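PDB 3Q9T: choline dehydrogenase and related flavoproteins, which is a formate oxidase of the glucose-methanol-choline oxidoreductase family, a flavoenzyme that carries 8-formyl-FAD at its catalytic site. Local coordinates for residues A[1-13]-A[253-266]. Residues are numbered along the deposited sequence; the frame is centred on the assembly and turned at random.
Sequences ATDGSHFDFVIVG and ELNFFADREVILSQ. With FAY ([(2R,3S,4R,5R)-5-(6-amino-9H-purin-9-yl)-3,4-dihydroxytetrahydrofuran-2-yl]methyl (2R,3S,4S)-5-(8-formyl-7-methyl-2,4-dioxo-3,4-dihydrobenzo[g]pteridin-10(2H)-yl)-2,3,4-trihydroxypentyl dihydrogen diphosphate), chain D.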
loop_
_atom_site.group_PDB
_atom_site.type_symbol
_atom_site.label_atom_id
_atom_site.label_comp_id
_atom_site.label_asym_id
_atom_site.label_seq_id
_atom_site.Cartn_x
_atom_site.Cartn_y
_atom_site.Cartn_z
ATOM N N ALA A 1 5.091 19.915 -36.497
ATOM C CA ALA A 1 3.877 20.576 -36.963
ATOM C C ALA A 1 3.840 22.037 -36.510
ATOM O O ALA A 1 4.399 22.397 -35.466
ATOM C CB ALA A 1 2.640 19.830 -36.472
ATOM N N THR A 2 3.174 22.873 -37.300
ATOM C CA THR A 2 3.082 24.296 -37.002
ATOM C C THR A 2 1.875 24.618 -36.107
ATOM O O THR A 2 0.781 24.078 -36.294
ATOM C CB THR A 2 3.099 25.138 -38.311
ATOM O OG1 THR A 2 2.291 26.313 -38.161
ATOM C CG2 THR A 2 2.585 24.315 -39.487
ATOM N N ASP A 3 2.103 25.477 -35.119
ATOM C CA ASP A 3 1.098 25.827 -34.137
ATOM C C ASP A 3 -0.152 26.300 -34.869
ATOM O O ASP A 3 -0.048 27.017 -35.863
ATOM C CB ASP A 3 1.649 26.948 -33.248
ATOM C CG ASP A 3 0.841 27.159 -31.977
ATOM O OD1 ASP A 3 -0.318 26.700 -31.906
ATOM O OD2 ASP A 3 1.377 27.803 -31.037
ATOM N N GLY A 4 -1.324 25.902 -34.383
ATOM C CA GLY A 4 -2.585 26.368 -34.943
ATOM C C GLY A 4 -3.017 25.628 -36.204
ATOM O O GLY A 4 -4.037 25.962 -36.800
ATOM N N SER A 5 -2.244 24.625 -36.611
ATOM C CA SER A 5 -2.560 23.813 -37.794
ATOM C C SER A 5 -3.917 23.124 -37.748
ATOM O O SER A 5 -4.372 22.698 -36.694
ATOM C CB SER A 5 -1.490 22.749 -37.998
ATOM O OG SER A 5 -0.380 23.300 -38.657
ATOM N N HIS A 6 -4.556 23.008 -38.905
ATOM C CA HIS A 6 -5.858 22.356 -39.008
ATOM C C HIS A 6 -5.708 20.984 -39.673
ATOM O O HIS A 6 -4.890 20.803 -40.568
ATOM C CB HIS A 6 -6.822 23.211 -39.840
ATOM C CG HIS A 6 -7.387 24.381 -39.105
ATOM N ND1 HIS A 6 -8.747 24.579 -38.959
ATOM C CD2 HIS A 6 -6.783 25.416 -38.472
ATOM C CE1 HIS A 6 -8.952 25.677 -38.253
ATOM N NE2 HIS A 6 -7.778 26.203 -37.947
ATOM N N PHE A 7 -6.502 20.019 -39.230
ATOM C CA PHE A 7 -6.526 18.711 -39.859
ATOM C C PHE A 7 -7.975 18.284 -39.875
ATOM O O PHE A 7 -8.739 18.723 -39.017
ATOM C CB PHE A 7 -5.693 17.709 -39.059
ATOM C CG PHE A 7 -4.253 18.110 -38.892
ATOM C CD1 PHE A 7 -3.269 17.560 -39.697
ATOM C CD2 PHE A 7 -3.881 19.028 -37.919
ATOM C CE1 PHE A 7 -1.927 17.928 -39.548
ATOM C CE2 PHE A 7 -2.548 19.399 -37.764
ATOM C CZ PHE A 7 -1.571 18.845 -38.583
ATOM N N ASP A 8 -8.364 17.452 -40.844
ATOM C CA ASP A 8 -9.710 16.869 -40.843
ATOM C C ASP A 8 -10.017 16.158 -39.525
ATOM O O ASP A 8 -11.087 16.360 -38.924
ATOM C CB ASP A 8 -9.891 15.880 -42.001
ATOM C CG ASP A 8 -10.282 16.563 -43.310
ATOM O OD1 ASP A 8 -10.479 17.792 -43.317
ATOM O OD2 ASP A 8 -10.410 15.856 -44.333
ATOM N N PHE A 9 -9.087 15.314 -39.085
ATOM C CA PHE A 9 -9.289 14.546 -37.856
ATOM C C PHE A 9 -8.076 14.613 -36.959
ATOM O O PHE A 9 -6.935 14.431 -37.414
ATOM C CB PHE A 9 -9.608 13.082 -38.157
ATOM C CG PHE A 9 -10.891 12.892 -38.899
ATOM C CD1 PHE A 9 -12.105 13.060 -38.258
ATOM C CD2 PHE A 9 -10.884 12.548 -40.243
ATOM C CE1 PHE A 9 -13.283 12.881 -38.941
ATOM C CE2 PHE A 9 -12.066 12.372 -40.940
ATOM C CZ PHE A 9 -13.267 12.544 -40.295
ATOM N N VAL A 10 -8.329 14.864 -35.677
ATOM C CA VAL A 10 -7.257 14.855 -34.682
ATOM C C VAL A 10 -7.473 13.677 -33.742
ATOM O O VAL A 10 -8.535 13.555 -33.142
ATOM C CB VAL A 10 -7.225 16.165 -33.880
ATOM C CG1 VAL A 10 -6.226 16.079 -32.752
ATOM C CG2 VAL A 10 -6.907 17.364 -34.804
ATOM N N ILE A 11 -6.488 12.789 -33.644
ATOM C CA ILE A 11 -6.528 11.743 -32.619
ATOM C C ILE A 11 -5.635 12.145 -31.436
ATOM O O ILE A 11 -4.441 12.428 -31.600
ATOM C CB ILE A 11 -6.112 10.359 -33.147
ATOM C CG1 ILE A 11 -7.222 9.729 -34.005
ATOM C CG2 ILE A 11 -5.791 9.408 -31.981
ATOM C CD1 ILE A 11 -7.434 10.398 -35.320
ATOM N N VAL A 12 -6.234 12.189 -30.254
ATOM C CA VAL A 12 -5.525 12.592 -29.040
ATOM C C VAL A 12 -5.127 11.356 -28.265
ATOM O O VAL A 12 -5.956 10.760 -27.569
ATOM C CB VAL A 12 -6.416 13.482 -28.155
ATOM C CG1 VAL A 12 -5.673 13.927 -26.906
ATOM C CG2 VAL A 12 -6.875 14.697 -28.950
ATOM N N GLY A 13 -3.854 10.974 -28.396
ATOM C CA GLY A 13 -3.359 9.743 -27.815
ATOM C C GLY A 13 -3.121 8.708 -28.904
ATOM O O GLY A 13 -4.063 8.101 -29.388
ATOM N N GLU A 253 3.014 25.845 -25.493
ATOM C CA GLU A 253 1.659 25.358 -25.674
ATOM C C GLU A 253 1.216 25.579 -27.117
ATOM O O GLU A 253 1.322 26.678 -27.663
ATOM C CB GLU A 253 0.689 25.998 -24.666
ATOM C CG GLU A 253 1.101 25.772 -23.205
ATOM C CD GLU A 253 -0.016 26.038 -22.208
ATOM O OE1 GLU A 253 0.142 25.652 -21.029
ATOM O OE2 GLU A 253 -1.053 26.619 -22.599
ATOM N N LEU A 254 0.730 24.510 -27.731
ATOM C CA LEU A 254 0.357 24.523 -29.140
ATOM C C LEU A 254 -1.112 24.142 -29.255
ATOM O O LEU A 254 -1.582 23.250 -28.547
ATOM C CB LEU A 254 1.212 23.517 -29.911
ATOM C CG LEU A 254 2.477 23.977 -30.633
ATOM C CD1 LEU A 254 3.158 25.119 -29.912
ATOM C CD2 LEU A 254 3.423 22.811 -30.822
ATOM N N ASN A 255 -1.844 24.824 -30.126
ATOM C CA ASN A 255 -3.209 24.412 -30.430
ATOM C C ASN A 255 -3.264 23.734 -31.792
ATOM O O ASN A 255 -2.673 24.224 -32.750
ATOM C CB ASN A 255 -4.163 25.607 -30.401
ATOM C CG ASN A 255 -4.017 26.433 -29.146
ATOM O OD1 ASN A 255 -4.161 25.923 -28.033
ATOM N ND2 ASN A 255 -3.700 27.718 -29.315
ATOM N N PHE A 256 -3.953 22.596 -31.870
ATOM C CA PHE A 256 -4.241 21.964 -33.160
ATOM C C PHE A 256 -5.745 21.789 -33.297
ATOM O O PHE A 256 -6.428 21.464 -32.322
ATOM C CB PHE A 256 -3.548 20.618 -33.312
ATOM C CG PHE A 256 -2.050 20.685 -33.221
ATOM C CD1 PHE A 256 -1.299 21.266 -34.238
ATOM C CD2 PHE A 256 -1.387 20.152 -32.126
ATOM C CE1 PHE A 256 0.080 21.324 -34.160
ATOM C CE2 PHE A 256 0.001 20.204 -32.034
ATOM C CZ PHE A 256 0.736 20.792 -33.053
ATOM N N PHE A 257 -6.253 21.998 -34.508
ATOM C CA PHE A 257 -7.690 22.060 -34.733
ATOM C C PHE A 257 -8.152 20.967 -35.663
ATOM O O PHE A 257 -7.433 20.577 -36.592
ATOM C CB PHE A 257 -8.082 23.434 -35.286
ATOM C CG PHE A 257 -7.840 24.556 -34.318
ATOM C CD1 PHE A 257 -8.800 24.901 -33.389
ATOM C CD2 PHE A 257 -6.646 25.244 -34.323
ATOM C CE1 PHE A 257 -8.576 25.918 -32.476
ATOM C CE2 PHE A 257 -6.412 26.264 -33.408
ATOM C CZ PHE A 257 -7.382 26.602 -32.495
ATOM N N ALA A 258 -9.351 20.462 -35.396
ATOM C CA ALA A 258 -9.939 19.453 -36.253
ATOM C C ALA A 258 -11.069 20.101 -37.020
ATOM O O ALA A 258 -11.945 20.729 -36.433
ATOM C CB ALA A 258 -10.456 18.263 -35.435
ATOM N N ASP A 259 -11.048 19.941 -38.334
ATOM C CA ASP A 259 -12.122 20.468 -39.164
ATOM C C ASP A 259 -13.340 19.550 -39.214
ATOM O O ASP A 259 -14.451 20.004 -39.443
ATOM C CB ASP A 259 -11.590 20.797 -40.548
ATOM C CG ASP A 259 -10.601 21.928 -40.501
ATOM O OD1 ASP A 259 -10.763 22.790 -39.604
ATOM O OD2 ASP A 259 -9.656 21.942 -41.313
ATOM N N ARG A 260 -13.137 18.264 -38.956
ATOM C CA ARG A 260 -14.263 17.356 -38.867
ATOM C C ARG A 260 -14.507 16.922 -37.434
ATOM O O ARG A 260 -15.537 17.239 -36.857
ATOM C CB ARG A 260 -14.049 16.137 -39.758
ATOM C CG ARG A 260 -13.906 16.489 -41.237
ATOM C CD ARG A 260 -15.061 17.359 -41.737
ATOM N NE ARG A 260 -14.874 17.707 -43.141
ATOM C CZ ARG A 260 -15.537 17.155 -44.152
ATOM N NH1 ARG A 260 -16.474 16.232 -43.930
ATOM N NH2 ARG A 260 -15.268 17.542 -45.390
ATOM N N GLU A 261 -13.566 16.182 -36.858
ATOM C CA GLU A 261 -13.801 15.604 -35.542
ATOM C C GLU A 261 -12.533 15.360 -34.758
ATOM O O GLU A 261 -11.475 15.088 -35.316
ATOM C CB GLU A 261 -14.567 14.287 -35.661
ATOM C CG GLU A 261 -15.970 14.413 -36.247
ATOM C CD GLU A 261 -16.736 13.112 -36.138
ATOM O OE1 GLU A 261 -16.759 12.536 -35.030
ATOM O OE2 GLU A 261 -17.304 12.658 -37.155
ATOM N N VAL A 262 -12.661 15.466 -33.443
ATOM C CA VAL A 262 -11.610 15.050 -32.542
ATOM C C VAL A 262 -11.974 13.697 -31.934
ATOM O O VAL A 262 -13.105 13.481 -31.471
ATOM C CB VAL A 262 -11.377 16.095 -31.448
ATOM C CG1 VAL A 262 -10.518 15.520 -30.326
ATOM C CG2 VAL A 262 -10.712 17.323 -32.057
ATOM N N ILE A 263 -11.020 12.777 -31.969
ATOM C CA ILE A 263 -11.196 11.490 -31.312
ATOM C C ILE A 263 -10.237 11.364 -30.124
ATOM O O ILE A 263 -9.009 11.392 -30.282
ATOM C CB ILE A 263 -11.019 10.288 -32.262
ATOM C CG1 ILE A 263 -11.935 10.386 -33.498
ATOM C CG2 ILE A 263 -11.351 9.009 -31.517
ATOM C CD1 ILE A 263 -11.454 11.329 -34.571
ATOM N N LEU A 264 -10.813 11.238 -28.934
ATOM C CA LEU A 264 -10.039 11.120 -27.710
ATOM C C LEU A 264 -9.734 9.644 -27.439
ATOM O O LEU A 264 -10.638 8.844 -27.244
ATOM C CB LEU A 264 -10.802 11.748 -26.549
ATOM C CG LEU A 264 -10.156 11.650 -25.162
ATOM C CD1 LEU A 264 -8.719 12.127 -25.182
ATOM C CD2 LEU A 264 -10.986 12.449 -24.126
ATOM N N SER A 265 -8.444 9.313 -27.448
ATOM C CA SER A 265 -7.946 7.957 -27.293
ATOM C C SER A 265 -6.809 7.878 -26.251
ATOM O O SER A 265 -5.791 7.210 -26.467
ATOM C CB SER A 265 -7.429 7.449 -28.649
ATOM O OG SER A 265 -8.445 7.485 -29.645
ATOM N N GLN A 266 -6.966 8.547 -25.117
ATOM C CA GLN A 266 -5.849 8.618 -24.173
ATOM C C GLN A 266 -5.851 7.457 -23.185
ATOM O O GLN A 266 -5.018 7.409 -22.286
ATOM C CB GLN A 266 -5.803 9.969 -23.448
ATOM C CG GLN A 266 -5.328 11.135 -24.322
ATOM C CD GLN A 266 -4.858 12.324 -23.484
ATOM O OE1 GLN A 266 -4.084 13.151 -23.948
ATOM N NE2 GLN A 266 -5.343 12.410 -22.253
HETATM P P FAY D . -6.081 1.917 -25.209
HETATM N N1 FAY D . -4.463 -7.065 -23.233
HETATM C C2 FAY D . -4.435 -8.232 -23.994
HETATM O O2 FAY D . -5.323 -8.458 -24.807
HETATM N N3 FAY D . -3.235 -8.879 -24.198
HETATM C C4 FAY D . -2.249 -8.753 -23.250
HETATM O O4 FAY D . -1.577 -9.767 -22.984
HETATM N N5 FAY D . -1.285 -7.423 -21.520
HETATM C C6 FAY D . -0.007 -5.935 -20.226
HETATM C C7 FAY D . 0.249 -4.670 -19.726
HETATM C C8 FAY D . -0.650 -3.632 -19.990
HETATM O O8 FAY D . -0.908 -1.303 -19.990
HETATM C C9 FAY D . -1.727 -3.855 -20.858
HETATM P PA FAY D . -3.524 2.983 -24.635
HETATM C "C1'" FAY D . -4.180 -4.307 -22.412
HETATM C C10 FAY D . -3.393 -6.736 -22.434
HETATM N N10 FAY D . -3.221 -5.423 -21.988
HETATM N N1A FAY D . -0.988 13.554 -23.436
HETATM O O1A FAY D . -2.778 3.095 -23.348
HETATM C C1B FAY D . -1.334 8.468 -24.698
HETATM O O1P FAY D . -6.096 2.396 -26.640
HETATM C "C2'" FAY D . -3.816 -3.731 -23.800
HETATM O "O2'" FAY D . -2.447 -3.542 -23.826
HETATM C C2A FAY D . -0.579 12.945 -24.608
HETATM O O2A FAY D . -3.055 1.866 -25.517
HETATM C C2B FAY D . -0.550 7.316 -24.096
HETATM O O2B FAY D . 0.850 7.527 -24.107
HETATM O O2P FAY D . -7.453 2.051 -24.573
HETATM C "C3'" FAY D . -4.516 -2.462 -24.391
HETATM O "O3'" FAY D . -3.663 -1.560 -25.092
HETATM N N3A FAY D . -0.740 11.581 -24.785
HETATM C C3B FAY D . -0.940 6.179 -25.014
HETATM O O3B FAY D . -0.131 6.233 -26.163
HETATM O O3P FAY D . -5.082 2.833 -24.338
HETATM C "C4'" FAY D . -5.319 -1.644 -23.411
HETATM O "O4'" FAY D . -6.159 -2.573 -22.730
HETATM C C4A FAY D . -1.309 10.839 -23.801
HETATM C C4B FAY D . -2.342 6.531 -25.446
HETATM O O4B FAY D . -2.549 7.890 -25.104
HETATM C C4X FAY D . -2.342 -7.669 -22.358
HETATM C "C5'" FAY D . -6.132 -0.548 -24.142
HETATM O "O5'" FAY D . -5.505 0.392 -25.027
HETATM C C5A FAY D . -1.736 11.436 -22.618
HETATM C C5B FAY D . -3.367 5.634 -24.780
HETATM O O5B FAY D . -3.340 4.389 -25.434
HETATM C C5X FAY D . -1.196 -6.195 -20.902
HETATM C C6A FAY D . -1.570 12.806 -22.427
HETATM N N6A FAY D . -1.889 13.364 -21.251
HETATM N N7A FAY D . -2.262 10.473 -21.833
HETATM C C7M FAY D . 1.393 -4.508 -18.754
HETATM C C8A FAY D . -2.195 9.290 -22.480
HETATM C C8M FAY D . -0.173 -2.244 -19.791
HETATM C C9A FAY D . -2.045 -5.143 -21.284
HETATM N N9A FAY D . -1.604 9.502 -23.691
HETATM O O HOH W 1 -2.391 28.296 -32.216
HETATM O O HOH W 2 -9.086 20.299 -43.204
HETATM O O HOH W 3 -12.886 19.105 -44.254
#
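His6 and Asp259 meet where two parallel strand pairs turn the same corner. His6 CB lies 3.4 Å from Asp259 OD2. Having CG beside the backbone N (chi1 -77°) turns the ring's ND1 edge to the carboxylate. His6 ND1 donates to the syn lone pair of Asp259 OD1 at 2.8 Å, nearly straight (167°) and close to the ring plane. The Phe257 CB methylene lies over the centre of one face of the His6 ring, 3.7 Å from the centroid, in a CH-pi contact. His6 CD2 and NE2 lie beside Phe257 CD2, the rings near parallel but slid apart and barely overlapping. Histidine suits this place: its edge donates while its face packs on carbon.

At the bend a beta bulge shifts the register by one: Asp8 O accepts from both Arg260 N (2.8 Å) and Glu261 N (3.2 Å). Water joins Asp8 OD1 to Arg260 NE, whose guanidinium salt-bridges Asp575. Arg260 CG lies over one face of the Phe9 ring and Glu261 CB at its edge, so this apolar ring packs on the aliphatic stems of charged residues. Past the corner, beta-branched residues fit the extended backbone: Val12 CG2 meets Val262 CG1 at 4.0 Å. Gly13, without a side chain, lets the chain pass close to Ser265 O and the cofactor ribose, consistent with the Rossmann-type glycine motif.

Strands 9-12 and 261-264 are neighbours in the five-stranded parallel sheet, between 33-36 and 538-540, with helix 267-277 packing on Val12 and Leu264; strand 6-7 is an outer strand of the adjoining mixed sheet, paired with 253-258, which runs antiparallel to 240-248.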